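Local structure of putative polysaccharide deacetylase (Bdellovibrio bacteriovorus HD100, 5JP6) at residues 114-117 / 118-121; 317-320 / 321-325. The protein probably removes acetyl groups from peptidoglycan as a zinc-binding carbohydrate esterase of family 4. The protein carries 1 engineered substitution. All blocks are in the same frame, centred on the assembly; numbering follows the deposited sequence.

Both interactions are contacts between successive turns of one helix, and the two helices are different. Interaction 1 lies in helix 110-126, among the N-terminal helices. Interaction 2 lies in helix 313-327, which links two parallel strands of the deacetylase domain. Their centres are 25 Å apart and they do not touch. Each is partly buried, with one side exposed. Helix 339-354 touches both: arginines near one end face Val117 and Phe121, while Ile344, Gln347, Phe348 and Glu351 face Leu317, Val320 and Leu321. Interaction 1 pairs a valine with an aromatic ring, and Asp118 and His120 hold arginines of neighbouring helices. Interaction 2 combines aliphatic packing with an arginine and asparagine joined by water.

Interaction 1 (114-117 / 118-121); sequences LAQV and DEHF
Four i to i+4 backbone bonds run through this piece of helix, from Asp118 N to Leu114 O (2.8 Å) through to Phe121 N to Val117 O (3.0 Å). Val117 and Phe121 are one turn apart, their side chains alongside. Val117 CG1 meets the ring at Phe121 CE2, 3.7 Å away. The valine puts CG1 there because that methyl is anti to its backbone N (chi1 166°). On one face of the phenylalanine ring, His120 CD2 lies over the centre, 3.9 Å above the plane. The segment belongs to helix 110-126. It packs this helix against helices 87-90, 94-98 and 339-354, the last of them in the deacetylase domain. Asp118 CG, set beside the backbone N (chi1 -68°), lies 3.1 Å from Leu114 O. Asp118 OD1 forms salt bridges with Arg98 and Arg339, and so ties three helices together. His120 NE2 is hydrogen-bonded to Arg340. On the exposed side, Gln116 and Glu119 run alongside each other. Gln116 OE1 stays 3.7 Å from Glu119 OE1, and the amide and carboxylate planes are 82° apart. A water donates to Gln116 O at 2.9 Å and to Glu119 OE1 at 3.2 Å, bridging the backbone and the carboxylate.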
loop_
_atom_site.group_PDB
_atom_site.type_symbol
_atom_site.label_atom_id
_atom_site.label_comp_id
_atom_site.label_asym_id
_atom_site.label_seq_id
_atom_site.Cartn_x
_atom_site.Cartn_y
_atom_site.Cartn_z
ATOM N N LEU A 114 11.844 5.301 -16.505
ATOM C CA LEU A 114 10.921 6.133 -15.768
ATOM C C LEU A 114 10.200 7.094 -16.744
ATOM O O LEU A 114 9.038 7.429 -16.522
ATOM C CB LEU A 114 11.571 6.850 -14.586
ATOM C CG LEU A 114 12.049 5.924 -13.456
ATOM C CD1 LEU A 114 12.659 6.773 -12.342
ATOM C CD2 LEU A 114 10.896 5.049 -12.943
ATOM N N ALA A 115 10.858 7.507 -17.847
ATOM C CA ALA A 115 10.182 8.330 -18.848
ATOM C C ALA A 115 8.999 7.523 -19.468
ATOM O O ALA A 115 7.931 8.069 -19.722
ATOM C CB ALA A 115 11.174 8.820 -19.920
ATOM N N GLN A 116 9.200 6.224 -19.729
ATOM C CA GLN A 116 8.155 5.355 -20.319
ATOM C C GLN A 116 6.985 5.254 -19.350
ATOM O O GLN A 116 5.835 5.390 -19.747
ATOM C CB GLN A 116 8.684 3.932 -20.652
ATOM C CG GLN A 116 9.523 3.825 -21.901
ATOM C CD GLN A 116 8.683 4.051 -23.136
ATOM O OE1 GLN A 116 8.851 5.063 -23.831
ATOM N NE2 GLN A 116 7.713 3.140 -23.391
ATOM N N VAL A 117 7.281 5.035 -18.064
ATOM C CA VAL A 117 6.223 4.916 -17.074
ATOM C C VAL A 117 5.484 6.235 -16.876
ATOM O O VAL A 117 4.240 6.273 -16.827
ATOM C CB VAL A 117 6.791 4.333 -15.743
ATOM C CG1 VAL A 117 5.840 4.505 -14.629
ATOM C CG2 VAL A 117 7.171 2.867 -15.974
ATOM N N ASP A 118 6.235 7.330 -16.797
ATOM C CA ASP A 118 5.618 8.620 -16.623
ATOM C C ASP A 118 4.731 9.008 -17.812
ATOM O O ASP A 118 3.654 9.583 -17.637
ATOM C CB ASP A 118 6.664 9.691 -16.347
ATOM C CG ASP A 118 7.347 9.540 -14.995
ATOM O OD1 ASP A 118 6.916 8.721 -14.150
ATOM O OD2 ASP A 118 8.367 10.258 -14.772
ATOM N N GLU A 119 5.167 8.681 -19.018
ATOM C CA GLU A 119 4.384 8.944 -20.238
ATOM C C GLU A 119 3.095 8.101 -20.239
ATOM O O GLU A 119 2.010 8.580 -20.594
ATOM C CB GLU A 119 5.221 8.640 -21.488
ATOM C CG GLU A 119 4.438 8.793 -22.764
ATOM C CD GLU A 119 5.300 8.569 -23.998
ATOM O OE1 GLU A 119 6.239 7.740 -23.973
ATOM O OE2 GLU A 119 5.032 9.218 -25.004
ATOM N N HIS A 120 3.201 6.864 -19.739
ATOM C CA HIS A 120 2.014 6.003 -19.604
ATOM C C HIS A 120 0.996 6.677 -18.674
ATOM O O HIS A 120 -0.179 6.812 -19.022
ATOM C CB HIS A 120 2.391 4.626 -19.068
ATOM C CG HIS A 120 1.224 3.845 -18.562
ATOM N ND1 HIS A 120 0.385 3.132 -19.387
ATOM C CD2 HIS A 120 0.740 3.689 -17.312
ATOM C CE1 HIS A 120 -0.563 2.561 -18.667
ATOM N NE2 HIS A 120 -0.363 2.880 -17.405
ATOM N N PHE A 121 1.438 7.126 -17.493
ATOM C CA PHE A 121 0.481 7.789 -16.548
ATOM C C PHE A 121 -0.004 9.123 -17.087
ATOM O O PHE A 121 -1.129 9.465 -16.816
ATOM C CB PHE A 121 1.029 7.879 -15.143
ATOM C CG PHE A 121 1.008 6.539 -14.417
ATOM C CD1 PHE A 121 -0.164 5.879 -14.030
ATOM C CD2 PHE A 121 2.215 5.932 -14.176
ATOM C CE1 PHE A 121 -0.093 4.681 -13.351
ATOM C CE2 PHE A 121 2.286 4.754 -13.506
ATOM C CZ PHE A 121 1.128 4.113 -13.119
HETATM O O HOH W 1 4.924 5.251 -22.469
#

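Interaction 2 (317-320 / 321-325); sequences LARV and LANVE
The flat groups here are the Arg319 guanidinium and the Asn323 amide, one turn apart on the helix. They do not stack: their planes are 49° apart, and the side chains cross at a slant. The touching is done by the arginine methylene, with Arg319 CD 3.5 Å from Asn323 ND2. Arg319 leaves the backbone with CG anti to N (chi1 176°), then bends at chi2 (53°), which sets CD beside the amide; the further bend at chi3 turns the guanidinium. A water accepts from both ends, at 3.3 Å from Arg319 NH1 and 3.2 Å from Asn323 ND2. Each nitrogen has a second partner outside the segment. Arg319 NH1 forms a salt bridge with Asp306, and Asn323 ND2 donates to the backbone O of Glu304. These partners tie this side of the helix to strand 303-304 and the loop after it.

Behind the side chains the backbone keeps regular helical bonds, such as Val324 N to Val320 O at 2.8 Å. Leu317 and Leu321 form an apolar ridge, in loose contact at Leu317 CD2 to Leu321 CD1, 4.3 Å. Val324 CG2 packs against its own helix, 3.2 Å from Val320 O.

Helix 313-327 is the crossover helix of a beta-alpha-beta unit, between the parallel strands 303-304 and 330-335. Val320 rests on Val332 and Phe334 of the second strand, and Val324 on Ile303 of the first. Leu317, Val320 and Leu321 also meet helix 339-354, through Ile344, Phe348 and Glu351 respectively.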
loop_
_atom_site.group_PDB
_atom_site.type_symbol
_atom_site.label_atom_id
_atom_site.label_comp_id
_atom_site.label_asym_id
_atom_site.label_seq_id
_atom_site.Cartn_x
_atom_site.Cartn_y
_atom_site.Cartn_z
ATOM N N LEU A 317 -10.467 1.931 -11.248
ATOM C CA LEU A 317 -11.620 2.720 -10.717
ATOM C C LEU A 317 -12.874 1.880 -10.854
ATOM O O LEU A 317 -13.683 1.873 -9.950
ATOM C CB LEU A 317 -11.789 4.067 -11.431
ATOM C CG LEU A 317 -10.862 5.148 -10.942
ATOM C CD1 LEU A 317 -10.637 6.195 -12.024
ATOM C CD2 LEU A 317 -11.444 5.741 -9.640
ATOM N N ALA A 318 -13.048 1.197 -11.989
ATOM C CA ALA A 318 -14.247 0.414 -12.227
ATOM C C ALA A 318 -14.359 -0.748 -11.237
ATOM O O ALA A 318 -15.432 -0.988 -10.685
ATOM C CB ALA A 318 -14.285 -0.094 -13.672
ATOM N N ARG A 319 -13.233 -1.432 -11.002
ATOM C CA ARG A 319 -13.262 -2.573 -10.098
ATOM C C ARG A 319 -13.532 -2.151 -8.655
ATOM O O ARG A 319 -14.408 -2.706 -7.982
ATOM C CB ARG A 319 -11.970 -3.339 -10.191
ATOM C CG ARG A 319 -11.856 -4.486 -9.215
ATOM C CD ARG A 319 -13.015 -5.480 -9.246
ATOM N NE ARG A 319 -13.241 -6.104 -10.533
ATOM C CZ ARG A 319 -12.746 -7.269 -10.948
ATOM N NH1 ARG A 319 -11.921 -7.996 -10.226
ATOM N NH2 ARG A 319 -13.113 -7.723 -12.145
ATOM N N VAL A 320 -12.787 -1.152 -8.172
ATOM C CA VAL A 320 -12.984 -0.776 -6.789
ATOM C C VAL A 320 -14.393 -0.204 -6.561
ATOM O O VAL A 320 -15.050 -0.504 -5.559
ATOM C CB VAL A 320 -11.862 0.121 -6.251
ATOM C CG1 VAL A 320 -11.892 1.547 -6.845
ATOM C CG2 VAL A 320 -11.912 0.185 -4.744
ATOM N N LEU A 321 -14.879 0.630 -7.492
ATOM C CA LEU A 321 -16.211 1.186 -7.315
ATOM C C LEU A 321 -17.310 0.126 -7.483
ATOM O O LEU A 321 -18.287 0.157 -6.762
ATOM C CB LEU A 321 -16.418 2.381 -8.239
ATOM C CG LEU A 321 -15.604 3.643 -7.889
ATOM C CD1 LEU A 321 -15.560 4.611 -9.062
ATOM C CD2 LEU A 321 -16.173 4.308 -6.649
ATOM N N ALA A 322 -17.125 -0.823 -8.404
ATOM C CA ALA A 322 -18.070 -1.944 -8.491
ATOM C C ALA A 322 -18.134 -2.717 -7.165
ATOM O O ALA A 322 -19.210 -3.063 -6.687
ATOM C CB ALA A 322 -17.694 -2.875 -9.628
ATOM N N ASN A 323 -16.986 -2.908 -6.518
ATOM C CA ASN A 323 -16.958 -3.637 -5.270
ATOM C C ASN A 323 -17.552 -2.817 -4.147
ATOM O O ASN A 323 -18.215 -3.357 -3.268
ATOM C CB ASN A 323 -15.540 -4.096 -4.941
ATOM C CG ASN A 323 -15.112 -5.291 -5.765
ATOM O OD1 ASN A 323 -15.934 -6.001 -6.345
ATOM N ND2 ASN A 323 -13.800 -5.511 -5.831
ATOM N N VAL A 324 -17.283 -1.509 -4.136
ATOM C CA VAL A 324 -17.954 -0.633 -3.153
ATOM C C VAL A 324 -19.461 -0.788 -3.287
ATOM O O VAL A 324 -20.162 -1.014 -2.281
ATOM C CB VAL A 324 -17.564 0.865 -3.347
ATOM C CG1 VAL A 324 -18.473 1.768 -2.535
ATOM C CG2 VAL A 324 -16.088 1.088 -2.978
ATOM N N GLU A 325 -19.966 -0.684 -4.521
ATOM C CA GLU A 325 -21.406 -0.755 -4.743
ATOM C C GLU A 325 -22.006 -2.105 -4.395
ATOM O O GLU A 325 -23.120 -2.163 -3.820
ATOM C CB GLU A 325 -21.726 -0.359 -6.185
ATOM C CG GLU A 325 -21.345 1.052 -6.562
ATOM C CD GLU A 325 -22.353 2.129 -6.235
ATOM O OE1 GLU A 325 -23.210 1.940 -5.355
ATOM O OE2 GLU A 325 -22.267 3.208 -6.893
HETATM O O HOH W 2 -12.047 -7.909 -6.930
#